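Local structure of aldehyde dehydrogenase (Burkholderia cenocepacia, 4O6R) at residues Q287-G292 with Q388-G393; N262-D267 with E299-A304. The protein probably oxidises aldehydes with NAD(P)+ as the electron acceptor, and holds adenosine monophosphate in a nucleotide pocket. All coordinates share one frame; numbering follows the deposited sequence. Where two conformers were deposited one is given.

Interaction 1. Residues Q287-G292 with Q388-G393; sequences QACIAG and QEEVFG
The ring of Phe392 lies flat against the backbone of Gln287 and Ala288. Gln287 CA sits over its centre, 3.9 Å from the ring centroid and 13° off the ring normal, a CH-pi contact, and Ala288 N meets the same face 3.5 Å from Phe392 CE1. With chi1 at -152°, Phe392 CG lies roughly opposite its backbone N and beside the carbonyl carbon, which carries the ring over Gln287. Cys289 comes in obliquely: in the conformer given, its SG is 3.7 Å from Phe392 CE1 and its line to the ring centroid is 71° off the normal, although a second deposited position makes this sulfur-aromatic contact doubtful. Beyond the ring, Gln287 CG packs 3.5 Å from Phe392 O, while the amide end of Gln287 goes on to Thr332 and Phe392 O accepts from His336.

One water donates to Ala288 O at 2.7 Å and to Glu390 OE2 at 3.0 Å; OE2 also takes a weak hydrogen bond from Gly258 N. Ala288 O accepts from Ala291 N as well, closing a type I turn. Cys289 fits the family's active-site cysteine signature, so it is probably the nucleophile, as in relatives. The contact therefore rests on dispersion over an aromatic face plus one water-mediated link, on the backbone leading into Cys289, and no direct hydrogen bond crosses.

Interaction 2. Residues N262-D267 with E299-A304; sequences NIVFDD and ERIADA
Ile301 reaches across to Val264 and to the backbone that follows it, and the close packing of this contact gathers on that one side chain. Its CD1 touches Val264 CG1 at 3.9 Å and lies 4.0 Å from Val264 O, the two side chains meeting at a slant. A chi1 of 56° sets Ile301 CG1 between its own backbone N and carbonyl carbon and places CG1 and CG2 against the main chain at Phe265 and Asp266, while a chi2 of 71° bends CD1 back to Val264. CG1 rests 4.0 Å from Asp266 CA, and CG2 lies 4.0 Å from Asp266 O. The spacing is that of van der Waals contact throughout, and no hydrogen bond crosses.

Toward the solvent the fit is looser. Asp266 and Arg300 approach only through their aliphatic bases, CB to CB at 4.2 Å, before the end of the arginine leads away. Asp266 OD2 and Arg300 NH1 remain 6.2 Å apart, so the opposite charges form no salt bridge; at most a weak, screened attraction is likely. Arg300 also touches a crystal neighbour, so its outer end may owe its position partly to the lattice.

Strands 261-264 and 294-298 are parallel neighbours joined through helix 270-282, a beta-alpha-beta crossover in a sheet consistent with the catalytic domain of aldehyde dehydrogenases. Ile301 lies in the segment leading from strand 294-298 into helix 302-315; Val264 and Ala302 both touch Leu297. Phe265 points away and meets Phe401 edge-to-face. The chemistry implies that segment 299-304 is held against the end of strand 261-264 by apolar burial, with the charged rim contributing little direct bonding.

How the interactions relate
Both interactions lie at the ends of strands of the seven-stranded sheet, and strand 294-298 connects them: 287-292 runs into it and 299-304 leaves it. Interaction 1 therefore sits where parallel strands 294-298 and 395-401 begin, its centre about 12 Å from the centre of the chain, whereas interaction 2 lies at the finishing ends of strands 261-264 and 294-298, its centre about 30 Å from that of the chain. Interaction 1, with no fully exposed residue among those touching, joins two loops near the nucleotide pocket through an aromatic face and a water. Interaction 2, away from the annotated sites, relies on aliphatic contact with an exposed charged margin. The centres of interaction 1 and interaction 2 are about 21 Å apart, and the two do not touch.

Interaction 1. Residues Q287-G292 with Q388-G393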
ATOM      1  N   GLN A 287      16.175 -21.112  24.408  1.00 10.60           N
ATOM      2  CA  GLN A 287      15.139 -21.858  23.723  1.00 11.02           C
ATOM      3  C   GLN A 287      14.327 -20.880  22.870  1.00 11.26           C
ATOM      4  O   GLN A 287      13.184 -20.509  23.181  1.00 11.27           O
ATOM      5  CB  GLN A 287      14.258 -22.594  24.737  1.00 11.20           C
ATOM      6  CG  GLN A 287      15.024 -23.567  25.614  1.00 11.22           C
ATOM      7  CD  GLN A 287      14.226 -24.031  26.842  1.00 11.51           C
ATOM      8  OE1 GLN A 287      14.152 -25.220  27.138  1.00 11.50           O
ATOM      9  NE2 GLN A 287      13.624 -23.090  27.539  1.00 11.61           N
ATOM     10  N   ALA A 288      14.996 -20.410  21.819  1.00 11.29           N
ATOM     11  CA  ALA A 288      14.468 -19.399  20.946  1.00 11.14           C
ATOM     12  C   ALA A 288      15.063 -19.669  19.583  1.00 11.05           C
ATOM     13  O   ALA A 288      16.267 -19.776  19.440  1.00 10.54           O
ATOM     14  CB  ALA A 288      14.851 -17.997  21.432  1.00 11.15           C
ATOM     15  N   CYS A 289      14.223 -19.779  18.569  0.50 11.62           N
ATOM     16  CA  CYS A 289      14.739 -20.086  17.254  0.50 12.18           C
ATOM     17  C   CYS A 289      15.580 -18.921  16.707  0.50 11.38           C
ATOM     18  O   CYS A 289      16.383 -19.132  15.805  0.50 11.46           O
ATOM     19  CB  CYS A 289      13.606 -20.479  16.305  0.50 13.23           C
ATOM     20  SG  CYS A 289      12.602 -21.884  16.881  0.50 15.32           S
ATOM     21  N   ILE A 290      15.419 -17.715  17.269  1.00 10.44           N
ATOM     22  CA  ILE A 290      16.282 -16.573  16.912  1.00 10.01           C
ATOM     23  C   ILE A 290      17.428 -16.283  17.864  1.00  9.48           C
ATOM     24  O   ILE A 290      18.038 -15.199  17.796  1.00  9.48           O
ATOM     25  CB  ILE A 290      15.462 -15.267  16.769  1.00 10.01           C
ATOM     26  CG1 ILE A 290      14.575 -15.022  17.997  1.00 10.23           C
ATOM     27  CG2 ILE A 290      14.668 -15.353  15.477  1.00 10.15           C
ATOM     28  CD1 ILE A 290      13.981 -13.606  18.058  1.00 10.63           C
ATOM     29  N   ALA A 291      17.728 -17.236  18.740  1.00  9.14           N
ATOM     30  CA  ALA A 291      18.817 -17.054  19.697  1.00  8.91           C
ATOM     31  C   ALA A 291      20.098 -16.720  18.982  1.00  8.69           C
ATOM     32  O   ALA A 291      20.373 -17.278  17.934  1.00  8.76           O
ATOM     33  CB  ALA A 291      19.018 -18.308  20.501  1.00  9.02           C
ATOM     34  N   GLY A 292      20.898 -15.827  19.575  1.00  8.45           N
ATOM     35  CA  GLY A 292      22.226 -15.519  19.078  1.00  8.28           C
ATOM     36  C   GLY A 292      23.199 -16.634  19.436  1.00  8.21           C
ATOM     37  O   GLY A 292      24.074 -16.447  20.298  1.00  8.05           O
ATOM     38  N   GLN A 388      27.183 -25.531  13.623  1.00 13.39           N
ATOM     39  CA  GLN A 388      26.278 -25.792  12.498  1.00 14.03           C
ATOM     40  C   GLN A 388      24.877 -26.196  12.933  1.00 14.10           C
ATOM     41  O   GLN A 388      23.894 -25.781  12.321  1.00 14.50           O
ATOM     42  CB  GLN A 388      26.836 -26.890  11.583  1.00 14.78           C
ATOM     43  CG  GLN A 388      28.048 -26.470  10.790  1.00 15.18           C
ATOM     44  CD  GLN A 388      27.682 -25.476   9.694  1.00 15.52           C
ATOM     45  OE1 GLN A 388      26.656 -25.610   9.024  1.00 16.55           O
ATOM     46  NE2 GLN A 388      28.490 -24.468   9.536  1.00 15.87           N
ATOM     47  N   GLU A 389      24.779 -26.988  13.992  1.00 14.28           N
ATOM     48  CA  GLU A 389      23.529 -27.619  14.364  1.00 14.24           C
ATOM     49  C   GLU A 389      22.844 -26.842  15.471  1.00 14.80           C
ATOM     50  O   GLU A 389      23.507 -26.296  16.351  1.00 14.10           O
ATOM     51  CB  GLU A 389      23.804 -29.064  14.808  1.00 14.28           C
ATOM     52  CG  GLU A 389      24.449 -29.884  13.709  1.00 14.60           C
ATOM     53  CD  GLU A 389      24.833 -31.300  14.123  1.00 14.83           C
ATOM     54  OE1 GLU A 389      24.310 -31.804  15.130  1.00 14.33           O
ATOM     55  OE2 GLU A 389      25.670 -31.911  13.421  1.00 15.37           O
ATOM     56  N   GLU A 390      21.516 -26.803  15.440  1.00 15.76           N
ATOM     57  CA  GLU A 390      20.743 -26.065  16.437  1.00 17.81           C
ATOM     58  C   GLU A 390      20.815 -26.830  17.763  1.00 17.82           C
ATOM     59  O   GLU A 390      20.462 -28.016  17.826  1.00 18.59           O
ATOM     60  CB  GLU A 390      19.263 -25.842  15.979  1.00 19.42           C
ATOM     61  CG  GLU A 390      18.533 -24.729  16.761  1.00 21.34           C
ATOM     62  CD  GLU A 390      17.208 -24.223  16.139  1.00 23.20           C
ATOM     63  OE1 GLU A 390      16.655 -24.923  15.237  1.00 24.23           O
ATOM     64  OE2 GLU A 390      16.707 -23.116  16.573  1.00 22.20           O
ATOM     65  N   VAL A 391      21.345 -26.190  18.799  1.00 16.98           N
ATOM     66  CA  VAL A 391      21.412 -26.796  20.142  1.00 17.40           C
ATOM     67  C   VAL A 391      20.164 -26.384  20.956  1.00 17.98           C
ATOM     68  O   VAL A 391      19.595 -27.153  21.709  1.00 17.96           O
ATOM     69  CB  VAL A 391      22.730 -26.402  20.839  1.00 17.08           C
ATOM     70  CG1 VAL A 391      22.820 -26.976  22.248  1.00 17.49           C
ATOM     71  CG2 VAL A 391      23.908 -26.878  20.016  1.00 17.37           C
ATOM     72  N   PHE A 392      19.720 -25.146  20.783  1.00 19.39           N
ATOM     73  CA  PHE A 392      18.419 -24.681  21.340  1.00 18.99           C
ATOM     74  C   PHE A 392      18.466 -24.650  22.865  1.00 18.14           C
ATOM     75  O   PHE A 392      17.448 -24.840  23.508  1.00 19.47           O
ATOM     76  CB  PHE A 392      17.245 -25.564  20.854  1.00 19.52           C
ATOM     77  CG  PHE A 392      15.919 -24.846  20.777  1.00 19.25           C
ATOM     78  CD1 PHE A 392      15.716 -23.850  19.850  1.00 19.75           C
ATOM     79  CD2 PHE A 392      14.864 -25.196  21.607  1.00 19.88           C
ATOM     80  CE1 PHE A 392      14.492 -23.203  19.744  1.00 19.18           C
ATOM     81  CE2 PHE A 392      13.628 -24.550  21.519  1.00 19.67           C
ATOM     82  CZ  PHE A 392      13.444 -23.553  20.590  1.00 19.90           C
ATOM     83  N   GLY A 393      19.646 -24.412  23.429  1.00 16.48           N
ATOM     84  CA  GLY A 393      19.821 -24.329  24.895  1.00 14.95           C
ATOM     85  C   GLY A 393      20.671 -23.107  25.175  1.00 13.62           C
ATOM     86  O   GLY A 393      21.020 -22.359  24.223  1.00 12.93           O
TER
HETATM   87  O   HOH W   1      18.197 -21.533  18.630  1.00 18.29           O

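Interaction 2. Residues N262-D267 with E299-A304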
ATOM      1  N   ASN A 262      25.691 -13.544  15.699  1.00  9.06           N
ATOM      2  CA  ASN A 262      25.695 -12.278  16.447  1.00  9.03           C
ATOM      3  C   ASN A 262      27.113 -11.749  16.342  1.00  9.18           C
ATOM      4  O   ASN A 262      27.996 -12.260  17.017  1.00  9.48           O
ATOM      5  CB  ASN A 262      25.285 -12.565  17.883  1.00  9.17           C
ATOM      6  CG  ASN A 262      25.191 -11.312  18.732  1.00  9.28           C
ATOM      7  OD1 ASN A 262      25.183 -10.199  18.216  1.00  9.28           O
ATOM      8  ND2 ASN A 262      25.102 -11.498  20.049  1.00  9.49           N
ATOM      9  N   ILE A 263      27.348 -10.819  15.408  1.00  9.06           N
ATOM     10  CA  ILE A 263      28.682 -10.445  14.980  1.00  9.30           C
ATOM     11  C   ILE A 263      29.102  -9.161  15.698  1.00  9.55           C
ATOM     12  O   ILE A 263      28.376  -8.172  15.681  1.00  9.26           O
ATOM     13  CB  ILE A 263      28.729 -10.190  13.449  1.00  9.23           C
ATOM     14  CG1 ILE A 263      28.137 -11.357  12.666  1.00  9.15           C
ATOM     15  CG2 ILE A 263      30.151  -9.915  12.984  1.00  9.46           C
ATOM     16  CD1 ILE A 263      27.833 -11.057  11.205  1.00  9.06           C
ATOM     17  N   VAL A 264      30.269  -9.180  16.327  1.00  9.97           N
ATOM     18  CA  VAL A 264      30.778  -8.024  17.024  1.00 10.42           C
ATOM     19  C   VAL A 264      32.041  -7.532  16.325  1.00 11.02           C
ATOM     20  O   VAL A 264      33.099  -8.186  16.327  1.00 11.21           O
ATOM     21  CB  VAL A 264      31.039  -8.341  18.508  1.00 10.46           C
ATOM     22  CG1 VAL A 264      31.526  -7.122  19.273  1.00 10.62           C
ATOM     23  CG2 VAL A 264      29.776  -8.914  19.130  1.00 10.23           C
ATOM     24  N   PHE A 265      31.929  -6.346  15.753  1.00  9.25           N
ATOM     25  CA  PHE A 265      33.038  -5.700  15.093  1.00 10.21           C
ATOM     26  C   PHE A 265      33.936  -4.946  16.078  1.00 11.04           C
ATOM     27  O   PHE A 265      33.572  -4.696  17.232  1.00 10.76           O
ATOM     28  CB  PHE A 265      32.530  -4.782  13.985  1.00 10.39           C
ATOM     29  CG  PHE A 265      32.059  -5.520  12.781  1.00 10.47           C
ATOM     30  CD1 PHE A 265      32.953  -5.891  11.785  1.00 10.88           C
ATOM     31  CD2 PHE A 265      30.729  -5.889  12.656  1.00 10.24           C
ATOM     32  CE1 PHE A 265      32.512  -6.615  10.680  1.00 10.91           C
ATOM     33  CE2 PHE A 265      30.278  -6.589  11.553  1.00 10.40           C
ATOM     34  CZ  PHE A 265      31.172  -6.966  10.560  1.00 10.64           C
ATOM     35  N   ASP A 266      35.124  -4.576  15.616  1.00 12.55           N
ATOM     36  CA  ASP A 266      36.118  -4.004  16.539  1.00 13.91           C
ATOM     37  C   ASP A 266      35.781  -2.577  16.957  1.00 13.42           C
ATOM     38  O   ASP A 266      36.374  -2.054  17.903  1.00 13.34           O
ATOM     39  CB  ASP A 266      37.571  -4.159  16.027  1.00 15.88           C
ATOM     40  CG  ASP A 266      37.877  -3.337  14.822  1.00 17.99           C
ATOM     41  OD1 ASP A 266      36.987  -3.008  14.037  1.00 20.87           O
ATOM     42  OD2 ASP A 266      39.046  -2.979  14.660  1.00 20.45           O
ATOM     43  N   ASP A 267      34.803  -1.967  16.295  1.00 12.57           N
ATOM     44  CA  ASP A 267      34.364  -0.640  16.676  1.00 12.64           C
ATOM     45  C   ASP A 267      33.016  -0.671  17.468  1.00 12.38           C
ATOM     46  O   ASP A 267      32.378   0.354  17.668  1.00 12.40           O
ATOM     47  CB  ASP A 267      34.264   0.225  15.425  1.00 12.76           C
ATOM     48  CG  ASP A 267      33.054  -0.117  14.591  1.00 12.38           C
ATOM     49  OD1 ASP A 267      32.642  -1.300  14.631  1.00 11.96           O
ATOM     50  OD2 ASP A 267      32.494   0.789  13.944  1.00 12.51           O
ATOM     51  N   GLU A 299      38.800 -10.422  15.837  1.00 14.13           N
ATOM     52  CA  GLU A 299      40.022 -10.854  16.530  1.00 16.55           C
ATOM     53  C   GLU A 299      40.594  -9.803  17.511  1.00 16.56           C
ATOM     54  O   GLU A 299      41.128 -10.157  18.554  1.00 16.78           O
ATOM     55  CB  GLU A 299      41.098 -11.249  15.505  1.00 19.06           C
ATOM     56  CG  GLU A 299      42.324 -11.937  16.118  1.00 22.45           C
ATOM     57  CD  GLU A 299      41.991 -13.317  16.725  1.00 25.47           C
ATOM     58  OE1 GLU A 299      41.541 -14.204  15.932  1.00 29.74           O
ATOM     59  OE2 GLU A 299      42.148 -13.514  17.974  1.00 25.90           O
ATOM     60  N   ARG A 300      40.546  -8.528  17.139  1.00 16.86           N
ATOM     61  CA  ARG A 300      41.097  -7.471  17.981  1.00 17.86           C
ATOM     62  C   ARG A 300      40.390  -7.321  19.322  1.00 16.12           C
ATOM     63  O   ARG A 300      41.026  -6.928  20.272  1.00 16.12           O
ATOM     64  CB  ARG A 300      41.133  -6.113  17.250  1.00 19.60           C
ATOM     65  CG  ARG A 300      42.139  -6.046  16.113  1.00 22.99           C
ATOM     66  CD  ARG A 300      43.565  -5.992  16.673  1.00 27.56           C
ATOM     67  NE  ARG A 300      44.574  -6.573  15.783  1.00 32.11           N
ATOM     68  CZ  ARG A 300      45.250  -5.902  14.850  1.00 34.89           C
ATOM     69  NH1 ARG A 300      45.022  -4.601  14.642  1.00 37.84           N
ATOM     70  NH2 ARG A 300      46.153  -6.547  14.114  1.00 36.43           N
ATOM     71  N   ILE A 301      39.098  -7.630  19.390  1.00 14.39           N
ATOM     72  CA  ILE A 301      38.325  -7.482  20.643  1.00 13.62           C
ATOM     73  C   ILE A 301      37.855  -8.804  21.257  1.00 12.97           C
ATOM     74  O   ILE A 301      37.242  -8.821  22.334  1.00 12.42           O
ATOM     75  CB  ILE A 301      37.152  -6.487  20.498  1.00 13.38           C
ATOM     76  CG1 ILE A 301      36.170  -6.823  19.361  1.00 12.80           C
ATOM     77  CG2 ILE A 301      37.676  -5.086  20.244  1.00 13.93           C
ATOM     78  CD1 ILE A 301      35.312  -8.020  19.604  1.00 12.36           C
ATOM     79  N   ALA A 302      38.158  -9.925  20.599  1.00 12.82           N
ATOM     80  CA  ALA A 302      37.587 -11.215  21.043  1.00 12.62           C
ATOM     81  C   ALA A 302      37.936 -11.556  22.477  1.00 13.02           C
ATOM     82  O   ALA A 302      37.052 -11.850  23.258  1.00 12.55           O
ATOM     83  CB  ALA A 302      38.006 -12.328  20.105  1.00 12.58           C
ATOM     84  N   ASP A 303      39.218 -11.449  22.835  1.00 13.87           N
ATOM     85  CA  ASP A 303      39.657 -11.827  24.162  1.00 14.93           C
ATOM     86  C   ASP A 303      39.078 -10.908  25.226  1.00 14.28           C
ATOM     87  O   ASP A 303      38.573 -11.384  26.239  1.00 14.17           O
ATOM     88  CB  ASP A 303      41.194 -11.917  24.233  1.00 16.72           C
ATOM     89  CG  ASP A 303      41.750 -12.993  23.270  1.00 17.87           C
ATOM     90  OD1 ASP A 303      41.366 -14.156  23.392  1.00 18.79           O
ATOM     91  OD2 ASP A 303      42.518 -12.672  22.325  1.00 20.85           O
ATOM     92  N   ALA A 304      39.086  -9.609  24.956  1.00 13.97           N
ATOM     93  CA  ALA A 304      38.495  -8.617  25.839  1.00 14.08           C
ATOM     94  C   ALA A 304      36.994  -8.875  26.082  1.00 13.27           C
ATOM     95  O   ALA A 304      36.541  -8.943  27.238  1.00 13.82           O
ATOM     96  CB  ALA A 304      38.689  -7.230  25.252  1.00 14.35           C
TER